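Local coordinates for uncharacterized protein (Aeropyrum pernix, PDB 3P1Z) that is uncharacterised but, as a member of the tRNA-intron endonuclease family, may bind nucleic acid and cleave introns from precursor tRNA, at residues Gly10-Ala15 with Cys27-Tyr32; Ser132-Ser137 with Ala163-Ser168. One frame throughout, in Å; residues are numbered along the deposited sequence.

Contact 1. Residues Gly10-Ala15 with Cys27-Tyr32; sequences GCKAAA and CFDGSY
K12 lays its aliphatic chain across the ring of Y32. Its CB sits over one ring face, 3.8 Å from the centroid of Y32 and 20° off the normal, a CH-pi contact, and K12 CD continues past Y32 CD1 at 3.7 Å. Extended beyond CG, K12 runs beside D29, with K12 CG 3.5 Å from D29 CB, but K12 NZ stays 5.2 Å from D29 OD2. A13 CB touches Y32 CE2 at 3.9 Å. C11 O lies at the edge of the F28 ring, in its plane, 3.6 Å from F28 CD2, and A14 CB packs on F28 CE2. With CG anti to its backbone N (chi1 170°), Y32 reaches back from the helix toward K12, and its OH makes a weak hydrogen bond to Q55. Replacing Y32 by an alanine would probably leave K12 CB and A13 CB without their aromatic surface and Q55 without that hydroxyl partner. One layer out, D29 N-caps helix 30-38: Y32 N donates to D29 OD1 over 3.2 Å, meeting it from above the carboxylate plane, 44° out of it. C11 is disulfide-bonded to C62, and C27 to C33 in the helix, so the second bond spans the capped turn. Strands 14-18 and 21-26 form an antiparallel beta-hairpin, whose entry thus packs against the capped helix that follows it, within the SEN2-like N-terminal domain.

Contact 2. Residues Ser132-Ser137 with Ala163-Ser168; sequences SLVEWS and ARAVRS
S137 OG stands between A163 O and A165 N of the strand. The hydroxyl of S137 donates to the carbonyl of A163 with OG and O 2.9 Å apart, although the position of that carbonyl oxygen is less certain. The amide of A165 in turn gives a weak bond to S137 OG, 3.0 Å long and bent to 130° at the hydrogen. On this model the hydroxyl of the buried S137 would act as both donor and acceptor. What aims it is chi1 of 168°: OG lies anti to the backbone N of S137, on a CB that already points toward the strand. Helix 130-142 comes, in sequence, between strands 115-123 and 146-152, parallel neighbours in the sheet: a beta-alpha-beta crossover, in the family's catalytic C-terminal domain. Its 132-137 part crosses strand 163-166, in the outermost strand of the sheet within this chain, at 89°, the two axes 7.8 Å apart at closest approach. Packing is modest: A165 CB rests 3.5 Å from S137 OG, and V134 CG1 adds a looser apolar touch on A165 CB. W136, S137 and R164 also lean on P147. Along R164-V166 a strand of a neighbouring subunit pairs antiparallel, and apolar side chains of that subunit pack on L133 and V134.

Overall arrangement
Contact 1 and contact 2 sit on opposite sides of the chain's centre, their own centres 20 and 24 Å from it. Those centres are 43 Å apart and the nearest atoms about 28 Å, so the two contacts do not touch. They also follow in series along the sequence: 10-15 with 27-32 is complete before 132-137 with 163-168 begins, consistent with a two-domain chain in which each contact joins local elements of its own half. Their surroundings differ. No other chain of the four-chain assembly touches contact 1, whereas contact 2 borders a subunit interface. No catalytic residue or ligand is known for either contact, so no distance to an RNA-cleaving site can be given.

Contact 1. Residues Gly10-Ala15 with Cys27-Tyr32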
# COMPACT_ATOMS: atom_id res chain seq x y z
N GLY A 10 10.24 -7.62 -47.15
CA GLY A 10 10.31 -7.70 -45.70
C GLY A 10 9.06 -8.17 -44.99
O GLY A 10 9.13 -8.66 -43.86
N CYS A 11 7.90 -8.02 -45.63
CA CYS A 11 6.65 -8.55 -45.10
C CYS A 11 6.54 -10.01 -45.52
O CYS A 11 7.02 -10.38 -46.59
CB CYS A 11 5.46 -7.78 -45.68
SG CYS A 11 5.90 -6.13 -46.27
N LYS A 12 5.94 -10.85 -44.68
CA LYS A 12 5.65 -12.22 -45.06
C LYS A 12 4.18 -12.35 -45.46
O LYS A 12 3.64 -13.46 -45.52
CB LYS A 12 5.98 -13.22 -43.95
CG LYS A 12 7.46 -13.55 -43.80
CD LYS A 12 7.67 -14.37 -42.54
CE LYS A 12 9.11 -14.37 -42.07
NZ LYS A 12 9.22 -14.70 -40.61
N ALA A 13 3.54 -11.21 -45.73
CA ALA A 13 2.13 -11.13 -46.13
C ALA A 13 1.57 -9.71 -46.00
O ALA A 13 2.06 -8.90 -45.22
CB ALA A 13 1.28 -12.11 -45.32
N ALA A 14 0.52 -9.41 -46.77
CA ALA A 14 -0.02 -8.05 -46.83
C ALA A 14 -1.55 -8.03 -46.71
O ALA A 14 -2.24 -8.83 -47.34
CB ALA A 14 0.42 -7.35 -48.11
N ALA A 15 -2.06 -7.10 -45.90
CA ALA A 15 -3.47 -7.13 -45.48
C ALA A 15 -4.14 -5.77 -45.46
O ALA A 15 -3.51 -4.75 -45.19
CB ALA A 15 -3.59 -7.80 -44.11
N CYS A 27 0.16 -13.59 -49.69
CA CYS A 27 1.09 -14.38 -48.88
C CYS A 27 2.44 -14.54 -49.58
O CYS A 27 2.53 -15.14 -50.64
CB CYS A 27 0.50 -15.75 -48.50
SG CYS A 27 -0.85 -15.71 -47.27
N PHE A 28 3.49 -13.99 -48.97
CA PHE A 28 4.80 -13.98 -49.63
C PHE A 28 5.68 -15.09 -49.08
O PHE A 28 6.56 -15.60 -49.77
CB PHE A 28 5.45 -12.61 -49.47
CG PHE A 28 4.53 -11.49 -49.83
CD1 PHE A 28 3.71 -11.59 -50.92
CD2 PHE A 28 4.48 -10.33 -49.07
CE1 PHE A 28 2.86 -10.57 -51.26
CE2 PHE A 28 3.63 -9.30 -49.41
CZ PHE A 28 2.82 -9.42 -50.51
N ASP A 29 5.42 -15.45 -47.82
CA ASP A 29 6.01 -16.63 -47.23
C ASP A 29 4.87 -17.60 -46.95
O ASP A 29 4.00 -17.32 -46.13
CB ASP A 29 6.76 -16.28 -45.94
CG ASP A 29 7.61 -17.43 -45.42
OD1 ASP A 29 7.07 -18.55 -45.27
OD2 ASP A 29 8.82 -17.21 -45.14
N GLY A 30 4.86 -18.72 -47.67
CA GLY A 30 3.78 -19.67 -47.54
C GLY A 30 3.73 -20.26 -46.14
O GLY A 30 2.66 -20.33 -45.53
N SER A 31 4.88 -20.69 -45.63
CA SER A 31 4.92 -21.37 -44.34
C SER A 31 4.31 -20.50 -43.26
O SER A 31 3.67 -20.99 -42.33
CB SER A 31 6.36 -21.75 -43.96
OG SER A 31 7.22 -20.61 -44.01
N TYR A 32 4.52 -19.20 -43.41
CA TYR A 32 4.03 -18.21 -42.45
C TYR A 32 2.50 -18.21 -42.43
O TYR A 32 1.89 -18.36 -41.37
CB TYR A 32 4.59 -16.83 -42.82
CG TYR A 32 4.01 -15.65 -42.08
CD1 TYR A 32 4.49 -15.29 -40.82
CD2 TYR A 32 3.03 -14.86 -42.66
CE1 TYR A 32 3.98 -14.19 -40.15
CE2 TYR A 32 2.51 -13.76 -42.01
CZ TYR A 32 2.99 -13.42 -40.75
OH TYR A 32 2.47 -12.32 -40.11

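Contact 2. Residues Ser132-Ser137 with Ala163-Ser168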
# COMPACT_ATOMS: atom_id res chain seq x y z
N SER A 132 -15.90 -7.78 -7.62
CA SER A 132 -15.79 -8.18 -9.01
C SER A 132 -14.62 -9.12 -9.27
O SER A 132 -14.74 -10.14 -9.96
CB SER A 132 -15.61 -6.95 -9.89
OG SER A 132 -16.75 -6.12 -9.81
N LEU A 133 -13.48 -8.74 -8.71
CA LEU A 133 -12.29 -9.56 -8.75
C LEU A 133 -12.58 -10.94 -8.20
O LEU A 133 -11.97 -11.93 -8.61
CB LEU A 133 -11.21 -8.90 -7.93
CG LEU A 133 -9.83 -9.44 -8.21
CD1 LEU A 133 -9.53 -9.24 -9.68
CD2 LEU A 133 -8.83 -8.69 -7.35
N VAL A 134 -13.53 -11.02 -7.28
CA VAL A 134 -13.82 -12.31 -6.67
C VAL A 134 -14.77 -13.13 -7.54
O VAL A 134 -14.50 -14.30 -7.80
CB VAL A 134 -14.34 -12.15 -5.23
CG1 VAL A 134 -14.63 -13.51 -4.64
CG2 VAL A 134 -13.30 -11.42 -4.38
N GLU A 135 -15.85 -12.52 -8.01
CA GLU A 135 -16.80 -13.20 -8.89
C GLU A 135 -16.16 -13.60 -10.24
O GLU A 135 -16.55 -14.60 -10.86
CB GLU A 135 -18.06 -12.34 -9.11
CG GLU A 135 -18.61 -11.70 -7.82
CD GLU A 135 -19.85 -10.82 -8.04
OE1 GLU A 135 -20.41 -10.83 -9.16
OE2 GLU A 135 -20.25 -10.12 -7.07
N TRP A 136 -15.19 -12.82 -10.69
CA TRP A 136 -14.48 -13.16 -11.91
C TRP A 136 -13.63 -14.40 -11.69
O TRP A 136 -13.73 -15.37 -12.45
CB TRP A 136 -13.63 -12.00 -12.41
CG TRP A 136 -12.69 -12.49 -13.45
CD1 TRP A 136 -12.96 -12.73 -14.77
CD2 TRP A 136 -11.32 -12.89 -13.23
NE1 TRP A 136 -11.83 -13.23 -15.39
CE2 TRP A 136 -10.83 -13.33 -14.48
CE3 TRP A 136 -10.49 -12.88 -12.11
CZ2 TRP A 136 -9.51 -13.78 -14.63
CZ3 TRP A 136 -9.19 -13.32 -12.26
CH2 TRP A 136 -8.71 -13.77 -13.52
N SER A 137 -12.82 -14.39 -10.63
CA SER A 137 -11.97 -15.53 -10.27
C SER A 137 -12.80 -16.77 -10.02
O SER A 137 -12.47 -17.86 -10.49
CB SER A 137 -11.15 -15.23 -9.02
OG SER A 137 -10.53 -16.42 -8.53
N ALA A 163 -4.72 -15.42 -9.43
CA ALA A 163 -5.63 -14.99 -8.37
C ALA A 163 -6.71 -16.05 -8.11
O ALA A 163 -7.68 -16.15 -8.85
CB ALA A 163 -6.26 -13.65 -8.74
N ARG A 164 -6.53 -16.84 -7.06
CA ARG A 164 -7.45 -17.95 -6.78
C ARG A 164 -8.42 -17.66 -5.65
O ARG A 164 -8.00 -17.41 -4.53
CB ARG A 164 -6.67 -19.24 -6.50
CG ARG A 164 -6.18 -19.90 -7.79
CD ARG A 164 -5.39 -21.18 -7.56
NE ARG A 164 -5.97 -22.01 -6.52
CZ ARG A 164 -5.53 -22.04 -5.26
NH1 ARG A 164 -4.51 -21.26 -4.90
NH2 ARG A 164 -6.12 -22.83 -4.38
N ALA A 165 -9.72 -17.71 -5.94
CA ALA A 165 -10.71 -17.51 -4.89
C ALA A 165 -10.93 -18.80 -4.12
O ALA A 165 -10.95 -19.88 -4.69
CB ALA A 165 -12.03 -16.99 -5.46
N VAL A 166 -11.08 -18.67 -2.82
CA VAL A 166 -11.26 -19.83 -1.97
C VAL A 166 -12.15 -19.45 -0.81
O VAL A 166 -12.27 -18.27 -0.48
CB VAL A 166 -9.92 -20.33 -1.44
CG1 VAL A 166 -8.84 -20.22 -2.52
CG2 VAL A 166 -9.52 -19.56 -0.18
N ARG A 167 -12.78 -20.46 -0.22
CA ARG A 167 -13.59 -20.25 0.98
C ARG A 167 -12.69 -20.15 2.24
O ARG A 167 -12.90 -19.27 3.08
CB ARG A 167 -14.62 -21.37 1.13
CG ARG A 167 -16.07 -20.93 1.42
CD ARG A 167 -16.21 -19.46 1.84
NE ARG A 167 -15.61 -19.11 3.14
CZ ARG A 167 -16.31 -18.85 4.25
NH1 ARG A 167 -15.67 -18.52 5.38
NH2 ARG A 167 -17.63 -18.92 4.25
N SER A 168 -11.70 -21.03 2.36
CA SER A 168 -10.76 -20.97 3.50
C SER A 168 -9.30 -21.14 3.09
O SER A 168 -8.96 -22.03 2.31
CB SER A 168 -11.12 -22.00 4.57
OG SER A 168 -10.47 -21.72 5.81